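Local coordinates for protein cytochrome P450 (Rhodococcus erythropolis, PDB 3WEC) that hydroxylates the quinoline nitrogen of aurachin alkaloids as a heme-dependent cytochrome P450 monooxygenase, a step essential for their antibiotic activity, at residues N180-V185 with I250-Q255; F156-L161 with R174-S179; S330-A335 with V349-Y354. One frame throughout, in Å; residues are numbered along the deposited sequence.

Interaction 1: N180-V185 with I250-Q255; sequences NLVAGV and ITVAGQ. With HEM (protoporphyrin IX containing Fe), chain B.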
# COMPACT_ATOMS: atom_id res chain seq x y z
N ASN A 180 8.30 8.19 9.34
CA ASN A 180 8.51 7.00 10.08
C ASN A 180 7.38 6.67 11.11
O ASN A 180 6.91 5.54 11.17
CB ASN A 180 9.85 7.20 10.78
CG ASN A 180 10.33 5.98 11.42
OD1 ASN A 180 11.02 5.16 10.78
ND2 ASN A 180 10.00 5.81 12.70
N LEU A 181 7.03 7.63 11.99
CA LEU A 181 5.90 7.48 12.90
C LEU A 181 4.59 7.25 12.11
O LEU A 181 3.70 6.48 12.52
CB LEU A 181 5.74 8.76 13.69
CG LEU A 181 6.68 9.01 14.92
CD1 LEU A 181 7.13 7.70 15.50
CD2 LEU A 181 7.82 9.96 14.58
N VAL A 182 4.40 7.94 11.02
CA VAL A 182 3.07 7.76 10.39
C VAL A 182 2.94 6.47 9.60
O VAL A 182 1.82 6.02 9.46
CB VAL A 182 2.53 8.96 9.59
CG1 VAL A 182 2.26 10.15 10.50
CG2 VAL A 182 3.44 9.36 8.45
N ALA A 183 4.04 5.88 9.11
CA ALA A 183 3.95 4.73 8.15
C ALA A 183 3.00 3.65 8.58
O ALA A 183 2.30 3.17 7.74
CB ALA A 183 5.31 4.11 7.81
N GLY A 184 2.93 3.29 9.88
CA GLY A 184 2.06 2.15 10.33
C GLY A 184 0.55 2.48 10.47
O GLY A 184 -0.32 1.61 10.70
N VAL A 185 0.24 3.75 10.30
CA VAL A 185 -1.10 4.27 10.33
C VAL A 185 -1.87 3.81 9.05
O VAL A 185 -3.06 4.02 8.93
CB VAL A 185 -0.94 5.81 10.51
CG1 VAL A 185 -1.95 6.68 9.74
CG2 VAL A 185 -0.79 6.17 12.00
N ILE A 250 -0.89 10.90 1.15
CA ILE A 250 0.18 10.56 0.27
C ILE A 250 1.47 10.12 0.97
O ILE A 250 2.12 9.19 0.51
CB ILE A 250 0.36 11.67 -0.73
CG1 ILE A 250 -0.81 11.44 -1.77
CG2 ILE A 250 1.77 11.68 -1.29
CD1 ILE A 250 -0.62 12.04 -3.10
N THR A 251 1.80 10.75 2.09
CA THR A 251 2.97 10.33 2.88
C THR A 251 2.79 8.95 3.52
O THR A 251 3.81 8.26 3.77
CB THR A 251 3.23 11.33 3.98
OG1 THR A 251 3.51 12.60 3.39
CG2 THR A 251 4.49 10.89 4.90
N VAL A 252 1.54 8.56 3.84
CA VAL A 252 1.28 7.26 4.46
C VAL A 252 1.09 6.22 3.30
O VAL A 252 1.73 5.15 3.24
CB VAL A 252 -0.01 7.31 5.30
CG1 VAL A 252 -0.31 5.91 5.80
CG2 VAL A 252 0.00 8.32 6.46
N ALA A 253 0.16 6.54 2.38
CA ALA A 253 -0.13 5.67 1.29
C ALA A 253 1.08 5.08 0.62
O ALA A 253 1.15 3.87 0.48
CB ALA A 253 -1.15 6.32 0.27
N GLY A 254 2.09 5.86 0.30
CA GLY A 254 3.24 5.36 -0.50
C GLY A 254 4.44 4.78 0.23
O GLY A 254 5.42 4.32 -0.40
N GLN A 255 4.40 4.79 1.55
CA GLN A 255 5.54 4.27 2.32
C GLN A 255 5.56 2.74 2.47
O GLN A 255 6.42 2.09 1.94
CB GLN A 255 5.55 4.90 3.71
CG GLN A 255 6.15 6.28 3.83
CD GLN A 255 6.32 6.69 5.32
OE1 GLN A 255 5.39 7.28 5.98
NE2 GLN A 255 7.46 6.35 5.85
CHA HEM B . -5.22 3.34 -2.93
CHB HEM B . -2.08 -0.49 -3.37
CHC HEM B . 1.67 2.63 -3.88
CHD HEM B . -1.51 6.50 -3.24
C1A HEM B . -4.59 2.04 -2.97
C2A HEM B . -5.37 0.80 -2.68
C3A HEM B . -4.44 -0.30 -2.83
C4A HEM B . -3.18 0.38 -3.15
CMA HEM B . -4.72 -1.81 -2.65
CAA HEM B . -6.85 0.55 -2.35
CBA HEM B . -7.51 0.45 -3.74
CGA HEM B . -8.97 -0.06 -3.64
O1A HEM B . -9.65 0.10 -2.59
O2A HEM B . -9.48 -0.59 -4.67
C1B HEM B . -0.75 0.08 -3.53
C2B HEM B . 0.35 -0.83 -3.84
C3B HEM B . 1.43 0.11 -3.95
C4B HEM B . 0.85 1.43 -3.72
CMB HEM B . 0.42 -2.33 -3.95
CAB HEM B . 2.83 -0.29 -4.25
CBB HEM B . 3.81 0.24 -3.57
C1C HEM B . 1.13 3.97 -3.80
C2C HEM B . 1.97 5.16 -3.75
C3C HEM B . 1.01 6.27 -3.55
C4C HEM B . -0.32 5.70 -3.47
CMC HEM B . 3.47 5.17 -3.88
CAC HEM B . 1.28 7.74 -3.40
CBC HEM B . 2.44 8.28 -3.68
C1D HEM B . -2.86 5.95 -3.02
C2D HEM B . -4.01 6.85 -2.94
C3D HEM B . -5.15 5.92 -2.83
C4D HEM B . -4.49 4.60 -2.94
CMD HEM B . -3.99 8.36 -2.88
CAD HEM B . -6.60 6.24 -2.66
CBD HEM B . -7.23 6.17 -4.07
CGD HEM B . -8.69 6.50 -4.08
O1D HEM B . -9.12 7.12 -5.09
O2D HEM B . -9.41 6.15 -3.09
NA HEM B . -3.21 1.82 -3.38
NB HEM B . -0.49 1.42 -3.52
NC HEM B . -0.26 4.28 -3.69
ND HEM B . -3.15 4.62 -3.08
FE HEM B . -1.71 3.10 -3.23
O HOH W 1 2.89 3.56 5.25
O HOH W 2 -1.15 2.62 -0.86
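Ala183 lies against the flat amide of Gln255, and Val182 meets Val252 and Thr251 methyl to methyl, so the direct contacts are van der Waals ones. The Gln255 chain, extended beyond CG, carries its amide across to the other segment, where CD comes within 3.7 Å of Ala183 CB. Val182 crosses both this chain and Thr251 at about a right angle. Its chi1 of -66° sets CG2 in the crowded position between backbone N and carbonyl carbon, aimed at Thr251 CG2 4.0 Å away. Val252 has CG1 anti to its own N (chi1 174°), which leaves CG2 beside that N and between two valines: it sits 4.1 Å from Val182 CB and 4.2 Å from Val185 CG1. A polar link runs through solvent. Water 1 donates to Ala183 O at 2.6 Å and to Val252 O at 2.8 Å, so two backbone carbonyls that could not bond each other share one molecule. Across the helix, the opposite side of 250-255 faces the heme: Ala253 CB is 3.5 Å from HEM CHD, and Gly254 packs on the nearby methyl CMC. Ala253 O accepts from water 2, the iron-bound water, and also from Thr257 OG1. Sequence and position mark this as the long distal helix of the P450 fold with its Ala-Gly-Gln-Glu-Thr motif, and Ala253 touches the bound aurachin intermediate as well. Thr251 OG1 bonds back to Cys247 O within the same helix. Around the contact, helix 194-216 packs on Val185 through Arg200 and Ile204 and on Thr251 through Phe211, Leu89 of a loop lies on Val185 and Val252, and helix 155-165 reaches Thr251 through Leu165 and Gln255 through Val158.

Interaction 2: F156-L161 with R174-S179; sequences FPVEVL and RFSEWS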
# COMPACT_ATOMS: atom_id res chain seq x y z
N PHE A 156 13.92 4.51 0.76
CA PHE A 156 13.77 4.77 -0.67
C PHE A 156 12.45 5.56 -0.97
O PHE A 156 12.50 6.70 -1.45
CB PHE A 156 14.03 3.45 -1.48
CG PHE A 156 13.67 3.52 -2.93
CD1 PHE A 156 14.00 4.63 -3.70
CD2 PHE A 156 12.96 2.47 -3.52
CE1 PHE A 156 13.65 4.69 -5.04
CE2 PHE A 156 12.60 2.52 -4.84
CZ PHE A 156 12.94 3.64 -5.61
N PRO A 157 11.27 5.03 -0.61
CA PRO A 157 10.08 5.88 -0.79
C PRO A 157 10.06 7.19 0.02
O PRO A 157 9.46 8.19 -0.45
CB PRO A 157 8.93 4.96 -0.31
CG PRO A 157 9.62 3.99 0.59
CD PRO A 157 10.88 3.68 -0.17
N VAL A 158 10.68 7.22 1.20
CA VAL A 158 10.78 8.48 1.97
C VAL A 158 11.57 9.53 1.18
O VAL A 158 11.23 10.70 1.18
CB VAL A 158 11.44 8.31 3.39
CG1 VAL A 158 11.87 9.69 3.93
CG2 VAL A 158 10.48 7.63 4.38
N GLU A 159 12.64 9.11 0.51
CA GLU A 159 13.42 10.06 -0.23
C GLU A 159 12.60 10.53 -1.42
O GLU A 159 12.53 11.74 -1.68
CB GLU A 159 14.77 9.47 -0.64
CG GLU A 159 15.85 10.47 -1.03
CD GLU A 159 15.98 11.67 -0.07
OE1 GLU A 159 15.14 11.83 0.86
OE2 GLU A 159 16.92 12.48 -0.26
N VAL A 160 11.92 9.60 -2.09
CA VAL A 160 11.18 9.95 -3.31
C VAL A 160 10.00 10.91 -3.05
O VAL A 160 9.80 11.91 -3.79
CB VAL A 160 10.66 8.70 -4.07
CG1 VAL A 160 9.80 9.12 -5.24
CG2 VAL A 160 11.82 7.83 -4.58
N LEU A 161 9.23 10.60 -2.01
CA LEU A 161 8.09 11.38 -1.65
C LEU A 161 8.46 12.77 -1.15
O LEU A 161 7.80 13.76 -1.50
CB LEU A 161 7.24 10.62 -0.62
CG LEU A 161 6.59 9.35 -1.21
CD1 LEU A 161 5.99 8.46 -0.14
CD2 LEU A 161 5.51 9.76 -2.20
N ARG A 174 12.85 16.49 9.41
CA ARG A 174 11.53 16.50 10.08
C ARG A 174 10.53 15.60 9.34
O ARG A 174 9.81 14.80 9.94
CB ARG A 174 11.00 17.95 10.26
CG ARG A 174 11.34 18.62 11.61
CD ARG A 174 11.40 20.15 11.61
NE ARG A 174 10.12 20.79 11.95
CZ ARG A 174 9.53 21.77 11.24
NH1 ARG A 174 10.08 22.29 10.14
NH2 ARG A 174 8.35 22.23 11.64
N PHE A 175 10.50 15.73 8.02
CA PHE A 175 9.67 14.89 7.20
C PHE A 175 9.97 13.39 7.32
O PHE A 175 9.04 12.56 7.38
CB PHE A 175 9.79 15.32 5.74
CG PHE A 175 9.04 14.46 4.82
CD1 PHE A 175 7.67 14.69 4.59
CD2 PHE A 175 9.66 13.36 4.21
CE1 PHE A 175 6.95 13.85 3.74
CE2 PHE A 175 8.93 12.53 3.37
CZ PHE A 175 7.58 12.76 3.15
N SER A 176 11.24 13.04 7.32
CA SER A 176 11.65 11.66 7.43
C SER A 176 11.28 11.10 8.82
O SER A 176 10.89 9.95 8.93
CB SER A 176 13.16 11.54 7.18
OG SER A 176 13.61 10.26 7.53
N GLU A 177 11.39 11.90 9.87
CA GLU A 177 10.91 11.44 11.18
C GLU A 177 9.39 11.24 11.25
O GLU A 177 8.89 10.14 11.57
CB GLU A 177 11.35 12.39 12.29
CG GLU A 177 12.70 12.02 12.91
CD GLU A 177 13.09 13.01 13.97
OE1 GLU A 177 12.45 14.11 14.03
OE2 GLU A 177 14.05 12.71 14.74
N TRP A 178 8.63 12.28 10.90
CA TRP A 178 7.18 12.11 10.71
C TRP A 178 6.87 10.86 9.89
O TRP A 178 5.94 10.08 10.19
CB TRP A 178 6.54 13.37 10.09
CG TRP A 178 6.55 14.59 10.98
CD1 TRP A 178 6.39 14.63 12.37
CD2 TRP A 178 6.70 16.01 10.59
NE1 TRP A 178 6.47 15.91 12.84
CE2 TRP A 178 6.64 16.78 11.82
CE3 TRP A 178 6.86 16.67 9.38
CZ2 TRP A 178 6.75 18.17 11.83
CZ3 TRP A 178 6.98 18.07 9.39
CH2 TRP A 178 6.91 18.80 10.60
N SER A 179 7.64 10.65 8.84
CA SER A 179 7.20 9.64 7.82
C SER A 179 7.35 8.27 8.44
O SER A 179 6.59 7.36 8.19
CB SER A 179 8.02 9.75 6.54
OG SER A 179 7.67 10.96 5.90
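Two helices of the P450 fold, 155-165 and 172-182, pack here with Val158 of the first wedged among Phe175, Ser176 and Ser179 of the second. The short segments approach to 10.3 Å between axes, and their N-to-C directions differ by 131°, closer to antiparallel than to parallel but steeply inclined. Each methyl of Val158 has its own target: CG1 lies 4.0 Å from Ser176 CB, while CG2, placed beside the backbone N, is 3.9 Å from Ser179 CB. Ser176 and Ser179 thus meet the valine with their CB carbons, small enough for one branched side chain to fit between them. Phe175 points its ring across the gap because CG is anti to the backbone N (chi1 176°). The ring is met at its edge, near its plane, by Val158 O, 3.7 Å from CE2, and obliquely by Leu161 CB, 4.3 Å from CZ. By chain order and topology these are the E and F helices, and Leu161 on the first also touches the heme. Within the F helix Ser179 OG folds back to donate to Phe175 O at 2.6 Å. That hydroxyl stands 38° out of the carbonyl plane, and Ser179 N, at 2.8 Å from Phe175 O, arrives from the other face, so a single residue grips the oxygen twice. Ser179 OG is also 3.2 Å above one face of the Phe175 ring, offset toward its rim. Helix 240-271 closes over this side, with Thr251 on both Phe175 and Ser179, and Phe211 of helix 194-216 also packs on Phe175.

Interaction 3: S330-A335 with V349-Y354; sequences SGNREA and VSSLSY. With HEM (protoporphyrin IX containing Fe), chain B.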
# COMPACT_ATOMS: atom_id res chain seq x y z
N SER A 330 -5.18 -13.50 -2.49
CA SER A 330 -5.85 -14.72 -2.93
C SER A 330 -6.27 -14.68 -4.42
O SER A 330 -5.84 -15.53 -5.20
CB SER A 330 -7.06 -14.99 -2.04
OG SER A 330 -7.56 -16.26 -2.28
N GLY A 331 -7.08 -13.70 -4.80
CA GLY A 331 -7.50 -13.54 -6.18
C GLY A 331 -6.32 -13.62 -7.13
O GLY A 331 -6.37 -14.36 -8.08
N ASN A 332 -5.26 -12.88 -6.85
CA ASN A 332 -4.06 -12.87 -7.69
C ASN A 332 -3.52 -14.26 -8.07
O ASN A 332 -3.03 -14.45 -9.20
CB ASN A 332 -2.97 -12.04 -7.04
CG ASN A 332 -3.25 -10.54 -7.13
OD1 ASN A 332 -4.17 -10.10 -7.83
ND2 ASN A 332 -2.48 -9.75 -6.39
N ARG A 333 -3.58 -15.21 -7.11
CA ARG A 333 -3.02 -16.53 -7.30
C ARG A 333 -3.78 -17.31 -8.39
O ARG A 333 -3.27 -18.27 -8.96
CB ARG A 333 -2.90 -17.32 -5.97
CG ARG A 333 -1.85 -16.78 -5.00
CD ARG A 333 -0.51 -16.53 -5.69
NE ARG A 333 0.56 -16.08 -4.78
CZ ARG A 333 1.34 -16.92 -4.12
NH1 ARG A 333 1.17 -18.24 -4.25
NH2 ARG A 333 2.29 -16.47 -3.32
N GLU A 334 -4.98 -16.83 -8.72
CA GLU A 334 -5.74 -17.37 -9.86
C GLU A 334 -5.99 -16.33 -10.99
O GLU A 334 -6.78 -16.58 -11.89
CB GLU A 334 -7.05 -18.07 -9.41
CG GLU A 334 -8.10 -17.16 -8.78
CD GLU A 334 -9.41 -17.86 -8.47
OE1 GLU A 334 -9.41 -19.09 -8.31
OE2 GLU A 334 -10.46 -17.18 -8.39
N ALA A 335 -5.31 -15.19 -10.95
CA ALA A 335 -5.49 -14.14 -11.98
C ALA A 335 -4.85 -14.51 -13.34
O ALA A 335 -5.27 -14.01 -14.39
CB ALA A 335 -5.00 -12.79 -11.49
N VAL A 349 0.27 -10.79 -16.91
CA VAL A 349 0.27 -10.03 -15.62
C VAL A 349 -1.00 -9.20 -15.32
O VAL A 349 -0.99 -7.95 -15.34
CB VAL A 349 1.55 -9.19 -15.39
CG1 VAL A 349 1.61 -8.79 -13.92
CG2 VAL A 349 2.82 -9.96 -15.76
N SER A 350 -2.09 -9.92 -15.05
CA SER A 350 -3.36 -9.39 -14.57
C SER A 350 -3.19 -9.50 -13.07
O SER A 350 -2.69 -10.54 -12.57
CB SER A 350 -4.50 -10.31 -15.06
OG SER A 350 -5.76 -10.01 -14.48
N SER A 351 -3.57 -8.44 -12.34
CA SER A 351 -3.32 -8.37 -10.90
C SER A 351 -4.35 -7.48 -10.19
O SER A 351 -4.83 -6.50 -10.78
CB SER A 351 -1.88 -7.85 -10.62
OG SER A 351 -1.69 -7.38 -9.29
N LEU A 352 -4.72 -7.86 -8.96
CA LEU A 352 -5.57 -7.02 -8.11
C LEU A 352 -4.79 -6.14 -7.11
O LEU A 352 -5.40 -5.46 -6.30
CB LEU A 352 -6.59 -7.86 -7.37
CG LEU A 352 -7.55 -8.68 -8.24
CD1 LEU A 352 -8.17 -9.75 -7.36
CD2 LEU A 352 -8.62 -7.79 -8.87
N SER A 353 -3.46 -6.10 -7.20
CA SER A 353 -2.67 -5.46 -6.13
C SER A 353 -2.87 -3.93 -5.93
O SER A 353 -2.56 -3.41 -4.87
CB SER A 353 -1.20 -5.85 -6.22
OG SER A 353 -1.14 -7.26 -6.17
N TYR A 354 -3.41 -3.27 -6.96
CA TYR A 354 -3.69 -1.84 -6.90
C TYR A 354 -5.19 -1.51 -6.78
O TYR A 354 -5.57 -0.33 -6.80
CB TYR A 354 -3.11 -1.18 -8.13
CG TYR A 354 -1.59 -1.02 -8.21
CD1 TYR A 354 -0.87 -0.34 -7.19
CD2 TYR A 354 -0.86 -1.50 -9.34
CE1 TYR A 354 0.51 -0.14 -7.28
CE2 TYR A 354 0.53 -1.29 -9.44
CZ TYR A 354 1.20 -0.62 -8.36
OH TYR A 354 2.54 -0.38 -8.41
CHA HEM B . -5.22 3.34 -2.93
CHB HEM B . -2.08 -0.49 -3.37
CHC HEM B . 1.67 2.63 -3.88
CHD HEM B . -1.51 6.50 -3.24
C1A HEM B . -4.59 2.04 -2.97
C2A HEM B . -5.37 0.80 -2.68
C3A HEM B . -4.44 -0.30 -2.83
C4A HEM B . -3.18 0.38 -3.15
CMA HEM B . -4.72 -1.81 -2.65
CAA HEM B . -6.85 0.55 -2.35
CBA HEM B . -7.51 0.45 -3.74
CGA HEM B . -8.97 -0.06 -3.64
O1A HEM B . -9.65 0.10 -2.59
O2A HEM B . -9.48 -0.59 -4.67
C1B HEM B . -0.75 0.08 -3.53
C2B HEM B . 0.35 -0.83 -3.84
C3B HEM B . 1.43 0.11 -3.95
C4B HEM B . 0.85 1.43 -3.72
CMB HEM B . 0.42 -2.33 -3.95
CAB HEM B . 2.83 -0.29 -4.25
CBB HEM B . 3.81 0.24 -3.57
C1C HEM B . 1.13 3.97 -3.80
C2C HEM B . 1.97 5.16 -3.75
C3C HEM B . 1.01 6.27 -3.55
C4C HEM B . -0.32 5.70 -3.47
CMC HEM B . 3.47 5.17 -3.88
CAC HEM B . 1.28 7.74 -3.40
CBC HEM B . 2.44 8.28 -3.68
C1D HEM B . -2.86 5.95 -3.02
C2D HEM B . -4.01 6.85 -2.94
C3D HEM B . -5.15 5.92 -2.83
C4D HEM B . -4.49 4.60 -2.94
CMD HEM B . -3.99 8.36 -2.88
CAD HEM B . -6.60 6.24 -2.66
CBD HEM B . -7.23 6.17 -4.07
CGD HEM B . -8.69 6.50 -4.08
O1D HEM B . -9.12 7.12 -5.09
O2D HEM B . -9.41 6.15 -3.09
NA HEM B . -3.21 1.82 -3.38
NB HEM B . -0.49 1.42 -3.52
NC HEM B . -0.26 4.28 -3.69
ND HEM B . -3.15 4.62 -3.08
FE HEM B . -1.71 3.10 -3.23
O HOH W 2 -1.15 2.62 -0.86
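Asn332 meets Leu352 and Ser353 with both ends of its side-chain amide, one as acceptor, the other as donor. CG is anti to the carbonyl carbon of Asn332 (chi1 -74°), which carries the amide across to 351-353. The nearly straight bond is Leu352 N to Asn332 OD1, 2.6 Å long with an N-H...O angle of 167°. Asn332 ND2 reaches Ser353 OG at 2.8 Å, but the angle there is 126° and the bond is weak. The stronger partner of Ser353 OG is Leu294 O, a carbonyl, so the hydroxyl gives its proton there. Beside the amide, Leu352 CD1 rests 4.0 Å from Gly331 CA. At the other end of the contact the Ala335 CB methyl sits 3.4 Å from Ser350 O, a backbone carbonyl. One shell further out, Ser351 OG accepts from Ser353 N at 3.0 Å in an ST turn, which bends the chain so that Leu352 N and Ser353 OG face the same amide. Asn332 is held through its backbone, its O accepting from Ala335 N and from Arg295 NH1. From the end of this turn the chain reaches the heme: Ser353 O lies 3.3 Å from HEM CMB and Tyr354 CE1 3.5 Å from HEM C3B. Tyr354, joined by a backbone bond to Cys361, the axial iron ligand, opens the Tyr-Gly-x-Gly-x-His-x-Cys version of the P450 heme-binding loop. The contact therefore ties helix 328-333, probably the K' helix, to the entry of that loop, with helix 286-296 against Ser351 and Tyr354, helix 52-60 covering Ala335, Ser350 and Leu352, and helix 364-381 packed on Tyr354.

Overall arrangement
Along the chain the three contacts come in series; none nests in or crosses another. Interaction 2 closes first, bringing 156-161 and 174-179 together across a 12-residue connection. Helix 172-182 then runs straight into interaction 1, which spans 64 residues, 40 of them helical, before 250-255 returns beside it. These two touch by packing: Gly254 O lies 3.6 Å from Pro157 CB, and Thr251 CG2 3.3 Å from Ser179 OG. Interaction 3 follows much later, closing a 13-residue loop without helix or strand, its centre about 24 Å from that of interaction 1. Those two meet opposite faces of the heme, the water-bound distal face and the cysteine side, so the porphyrin lies between them.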